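PDB 3TW9: D-galactonate dehydratase family member SEN1436 from Salmonella enterica subsp. enterica serovar Enteritidis, which catalyses, at a low rate in vitro, the magnesium-dependent dehydration of D-gluconate to 2-dehydro-3-deoxy-D-gluconate, and probably has no significant part in D-gluconate breakdown in vivo. Local coordinates for residues I37-P41 against A417-C422; I44-V49 against L61-T67. One frame throughout, in Å; residues are numbered along the deposited sequence.

Interaction 1: residues I37-P41 against A417-C422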
loop_
_atom_site.group_PDB
_atom_site.type_symbol
_atom_site.label_atom_id
_atom_site.label_comp_id
_atom_site.label_asym_id
_atom_site.label_seq_id
_atom_site.Cartn_x
_atom_site.Cartn_y
_atom_site.Cartn_z
ATOM N N ILE C 37 9.726 15.869 23.093
ATOM C CA ILE C 37 9.237 15.878 24.470
ATOM C C ILE C 37 9.453 14.525 25.110
ATOM O O ILE C 37 8.946 13.504 24.619
ATOM C CB ILE C 37 7.731 16.288 24.523
ATOM C CG1 ILE C 37 7.533 17.642 23.824
ATOM C CG2 ILE C 37 7.208 16.310 25.982
ATOM C CD1 ILE C 37 6.108 17.882 23.283
ATOM N N LEU C 38 10.238 14.502 26.186
ATOM C CA LEU C 38 10.481 13.281 26.928
ATOM C C LEU C 38 9.672 13.247 28.231
ATOM O O LEU C 38 9.816 14.117 29.092
ATOM C CB LEU C 38 11.968 13.120 27.229
ATOM C CG LEU C 38 12.940 12.867 26.060
ATOM C CD1 LEU C 38 14.285 12.539 26.663
ATOM C CD2 LEU C 38 12.499 11.716 25.196
ATOM N N THR C 39 8.841 12.228 28.386
ATOM C CA THR C 39 7.927 12.154 29.547
ATOM C C THR C 39 7.637 10.691 29.914
ATOM O O THR C 39 7.615 9.820 29.046
ATOM C CB THR C 39 6.609 12.968 29.281
ATOM O OG1 THR C 39 5.794 13.003 30.464
ATOM C CG2 THR C 39 5.799 12.390 28.096
ATOM N N ALA C 40 7.428 10.408 31.196
ATOM C CA ALA C 40 7.105 9.038 31.607
ATOM C C ALA C 40 5.903 8.955 32.587
ATOM O O ALA C 40 6.058 8.439 33.692
ATOM C CB ALA C 40 8.325 8.390 32.232
ATOM N N PRO C 41 4.716 9.455 32.183
ATOM C CA PRO C 41 3.570 9.457 33.119
ATOM C C PRO C 41 3.100 8.077 33.575
ATOM O O PRO C 41 2.498 7.945 34.662
ATOM C CB PRO C 41 2.458 10.139 32.306
ATOM C CG PRO C 41 3.137 10.823 31.197
ATOM C CD PRO C 41 4.311 9.968 30.867
ATOM N N ALA C 417 3.398 17.058 31.214
ATOM C CA ALA C 417 4.448 16.119 30.770
ATOM C C ALA C 417 5.771 16.303 31.505
ATOM O O ALA C 417 6.424 15.317 31.872
ATOM C CB ALA C 417 4.656 16.249 29.261
ATOM N N ALA C 418 6.138 17.565 31.748
ATOM C CA ALA C 418 7.386 17.938 32.433
ATOM C C ALA C 418 7.459 17.455 33.882
ATOM O O ALA C 418 8.557 17.340 34.452
ATOM C CB ALA C 418 7.589 19.459 32.359
ATOM N N LYS C 419 6.292 17.132 34.451
ATOM C CA LYS C 419 6.188 16.633 35.821
ATOM C C LYS C 419 6.637 15.189 35.964
ATOM O O LYS C 419 6.886 14.725 37.082
ATOM C CB LYS C 419 4.754 16.778 36.327
ATOM C CG LYS C 419 4.290 18.230 36.473
ATOM C CD LYS C 419 2.762 18.327 36.561
ATOM C CE LYS C 419 2.167 17.484 37.692
ATOM N NZ LYS C 419 0.735 17.133 37.433
ATOM N N TYR C 420 6.742 14.479 34.830
ATOM C CA TYR C 420 7.193 13.085 34.813
ATOM C C TYR C 420 8.464 12.924 33.972
ATOM O O TYR C 420 8.392 12.428 32.836
ATOM C CB TYR C 420 6.081 12.157 34.262
ATOM C CG TYR C 420 4.730 12.397 34.907
ATOM C CD1 TYR C 420 4.403 11.803 36.131
ATOM C CD2 TYR C 420 3.797 13.241 34.309
ATOM C CE1 TYR C 420 3.162 12.035 36.730
ATOM C CE2 TYR C 420 2.556 13.479 34.901
ATOM C CZ TYR C 420 2.257 12.877 36.107
ATOM O OH TYR C 420 1.031 13.118 36.685
ATOM N N PRO C 421 9.638 13.332 34.517
ATOM C CA PRO C 421 10.857 13.204 33.717
ATOM C C PRO C 421 11.233 11.743 33.490
ATOM O O PRO C 421 10.881 10.863 34.283
ATOM C CB PRO C 421 11.916 13.925 34.564
ATOM C CG PRO C 421 11.419 13.820 35.956
ATOM C CD PRO C 421 9.919 13.889 35.858
ATOM N N CYS C 422 11.897 11.486 32.370
ATOM C CA CYS C 422 12.370 10.137 32.048
ATOM C C CYS C 422 13.488 9.674 32.982
ATOM O O CYS C 422 14.214 10.483 33.554
ATOM C CB CYS C 422 12.803 10.046 30.573
ATOM S SG CYS C 422 11.443 10.056 29.397
HETATM O O HOH W 1 12.533 13.805 30.784
#
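Two hydrogen bonds fasten Thr39, the last residue of its strand, and Ala40 just beyond it to the turn that follows the short helix 414-417. The amide of Ala40 donates to the carbonyl of Tyr420, N to O 2.8 Å, bending to 153° at the hydrogen, and the same oxygen lies close to CA of Thr39 in a CA-H...O contact. The second bond comes from a side chain: with chi1 at -174°, OG1 of Thr39 is anti to its own backbone N and reaches O of Ala417 at 2.8 Å. That carbonyl also takes the backbone N-H of Tyr420, which closes a type I beta turn from Ala417 to Tyr420, so one oxygen both shapes the turn and ties it to the strand. Farther along, a water bridges the two segments, giving a hydrogen to O of Leu38 and accepting one from N of Cys422.

Aromatic packing is supplied by Tyr420. CA of Pro41 sits over one face of its ring, 4.0 Å from the centroid, in a CH-pi contact, while CB of Pro41 rests against CD2 at 3.9 Å; the two side chains cross at about a right angle. CB of Lys419, from the turn itself, lies over the rim of the opposite face. Smaller apolar touches include SG of Cys422 on CB of Leu38 at 3.8 Å and CG2 of Ile37 on CB of Ala417 at 4.2 Å.

In the enolase superfamily the N-terminal domain caps the barrel, and here a late part of the chain returns to pack on edge strand 31-39 of that domain's antiparallel sheet. Helix 383-388 packs against Tyr420 and Pro41 through Ala384, helix 70-85 meets Leu38, and strand 46-53 is the sheet neighbour of 31-39.

Interaction 2: residues I44-V49 against L61-T67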
loop_
_atom_site.group_PDB
_atom_site.type_symbol
_atom_site.label_atom_id
_atom_site.label_comp_id
_atom_site.label_asym_id
_atom_site.label_seq_id
_atom_site.Cartn_x
_atom_site.Cartn_y
_atom_site.Cartn_z
ATOM N N ILE C 44 7.148 4.736 32.358
ATOM C CA ILE C 44 7.881 4.136 31.221
ATOM C C ILE C 44 8.311 5.306 30.318
ATOM O O ILE C 44 7.470 6.132 29.934
ATOM C CB ILE C 44 6.970 3.163 30.405
ATOM C CG1 ILE C 44 6.507 1.963 31.242
ATOM C CG2 ILE C 44 7.720 2.663 29.155
ATOM C CD1 ILE C 44 5.317 1.202 30.662
ATOM N N ASP C 45 9.603 5.405 29.993
ATOM C CA ASP C 45 10.096 6.541 29.191
ATOM C C ASP C 45 9.446 6.600 27.803
ATOM O O ASP C 45 9.437 5.607 27.076
ATOM C CB ASP C 45 11.624 6.454 29.019
ATOM C CG ASP C 45 12.387 6.705 30.316
ATOM O OD1 ASP C 45 11.776 7.039 31.362
ATOM O OD2 ASP C 45 13.618 6.576 30.277
ATOM N N LEU C 46 8.905 7.765 27.464
ATOM C CA LEU C 46 8.277 8.022 26.168
ATOM C C LEU C 46 8.966 9.182 25.449
ATOM O O LEU C 46 9.488 10.103 26.098
ATOM C CB LEU C 46 6.789 8.364 26.329
ATOM C CG LEU C 46 5.897 7.491 27.208
ATOM C CD1 LEU C 46 4.494 8.114 27.347
ATOM C CD2 LEU C 46 5.826 6.016 26.697
ATOM N N ALA C 47 8.974 9.124 24.116
ATOM C CA ALA C 47 9.381 10.269 23.295
ATOM C C ALA C 47 8.262 10.630 22.359
ATOM O O ALA C 47 7.739 9.798 21.621
ATOM C CB ALA C 47 10.647 9.980 22.489
ATOM N N VAL C 48 7.881 11.893 22.413
ATOM C CA VAL C 48 6.869 12.433 21.550
ATOM C C VAL C 48 7.478 13.626 20.832
ATOM O O VAL C 48 8.037 14.526 21.463
ATOM C CB VAL C 48 5.610 12.885 22.356
ATOM C CG1 VAL C 48 4.655 13.675 21.463
ATOM C CG2 VAL C 48 4.925 11.683 22.959
ATOM N N VAL C 49 7.384 13.613 19.508
ATOM C CA VAL C 49 7.789 14.745 18.675
ATOM C C VAL C 49 6.629 15.701 18.460
ATOM O O VAL C 49 5.548 15.264 18.073
ATOM C CB VAL C 49 8.328 14.251 17.272
ATOM C CG1 VAL C 49 8.482 15.396 16.250
ATOM C CG2 VAL C 49 9.666 13.562 17.440
ATOM N N LEU C 61 1.698 15.890 16.348
ATOM C CA LEU C 61 2.381 15.064 17.323
ATOM C C LEU C 61 2.640 13.676 16.754
ATOM O O LEU C 61 1.777 13.107 16.062
ATOM C CB LEU C 61 1.588 14.904 18.617
ATOM C CG LEU C 61 1.237 16.210 19.318
ATOM C CD1 LEU C 61 0.330 15.859 20.483
ATOM C CD2 LEU C 61 2.520 16.911 19.757
ATOM N N GLY C 62 3.806 13.131 17.105
ATOM C CA GLY C 62 4.193 11.805 16.661
ATOM C C GLY C 62 4.895 11.031 17.756
ATOM O O GLY C 62 5.495 11.613 18.646
ATOM N N CYS C 63 4.792 9.708 17.703
ATOM C CA CYS C 63 5.464 8.876 18.668
ATOM C C CYS C 63 6.845 8.483 18.167
ATOM O O CYS C 63 6.988 8.022 17.017
ATOM C CB CYS C 63 4.656 7.616 19.004
ATOM S SG CYS C 63 5.225 6.724 20.465
ATOM N N ALA C 64 7.831 8.614 19.066
ATOM C CA ALA C 64 9.203 8.155 18.836
ATOM C C ALA C 64 9.690 7.228 19.931
ATOM O O ALA C 64 10.886 7.198 20.240
ATOM C CB ALA C 64 10.161 9.389 18.686
ATOM N N THR C 65 8.773 6.465 20.534
ATOM C CA THR C 65 9.097 5.699 21.718
ATOM C C THR C 65 9.770 4.352 21.419
ATOM O O THR C 65 9.084 3.355 21.107
ATOM C CB THR C 65 7.832 5.537 22.605
ATOM O OG1 THR C 65 7.252 6.847 22.836
ATOM C CG2 THR C 65 8.145 4.843 23.934
ATOM N N PHE C 66 11.105 4.380 21.458
ATOM C CA PHE C 66 11.943 3.214 21.712
ATOM C C PHE C 66 12.428 3.475 23.134
ATOM O O PHE C 66 13.430 4.155 23.353
ATOM C CB PHE C 66 13.090 3.178 20.676
ATOM C CG PHE C 66 14.170 2.145 20.926
ATOM C CD1 PHE C 66 14.003 1.074 21.802
ATOM C CD2 PHE C 66 15.368 2.235 20.217
ATOM C CE1 PHE C 66 15.003 0.132 21.997
ATOM C CE2 PHE C 66 16.384 1.283 20.399
ATOM C CZ PHE C 66 16.202 0.234 21.300
ATOM N N THR C 67 11.704 2.909 24.100
ATOM C CA THR C 67 11.892 3.272 25.517
ATOM C C THR C 67 13.311 3.022 26.061
ATOM O O THR C 67 13.866 3.872 26.781
ATOM C CB THR C 67 10.815 2.616 26.437
ATOM O OG1 THR C 67 10.820 3.251 27.720
ATOM C CG2 THR C 67 11.080 1.130 26.667
HETATM O O HOH W 2 15.454 5.169 28.458
HETATM O O HOH W 3 11.325 3.178 30.699
#
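Thr67 and Thr65 use their hydroxyls to carry the pairing of the beta hairpin 46-53/59-63 beyond its regular part. A chi1 of -165° turns OG1 of Thr67 away from its own amide and onto O of Asp45, to which it donates at 2.8 Å, in the carbonyl plane and on a lone pair. OG1 of Thr65 instead accepts the amide of Ala47, N to OG1 3.1 Å, and its CG2 lies 3.8 Å from CD2 of Leu46. The carbonyl of Ala47 receives N of Ala64 at 2.8 Å, with the donor above the carbonyl plane.

Regular antiparallel pairing then takes over: Val49 and Gly62 form a hydrogen-bonded pair with two bonds of 2.9 Å, N of each to O of the other, and Val48 faces Cys63 in a non-hydrogen-bonded pair.

Farther out, one water links OD2 of Asp45 to O of Thr67, and another joins N of Asp45 to OG1 of Thr67. The Asp45 carboxylate is itself held by the backbone amides of Glu423 and Gly424.

Thr67 borders Gln68 and Asp354, which probably bind substrate. Helix 70-85 packs on Ala47, Val49 and Ala64, helix 110-131 touches Cys63, and strand 31-39 flanks 46-53.

Both contacts involve the same antiparallel sheet: interaction 2 pairs 46-53 with 59-63, and interaction 1 uses 31-39, the neighbour of 46-53, through backbone bonds of Ile37 with Val48 and Thr39 with Leu46. Interaction 2 is buried and local in sequence, part strand pairing, part threonine-mediated bonding of the residues beyond it, and leads at its Thr67 end toward residues that probably bind substrate. Interaction 1, partly buried, joins distant residues, docking a strand end on a type I turn and the residues after it through two direct hydrogen bonds, a ring face and a bridging water. Asp45 links the two, since its carboxylate meets Cys422, while threonine hydroxyls supplement backbone bonding in each.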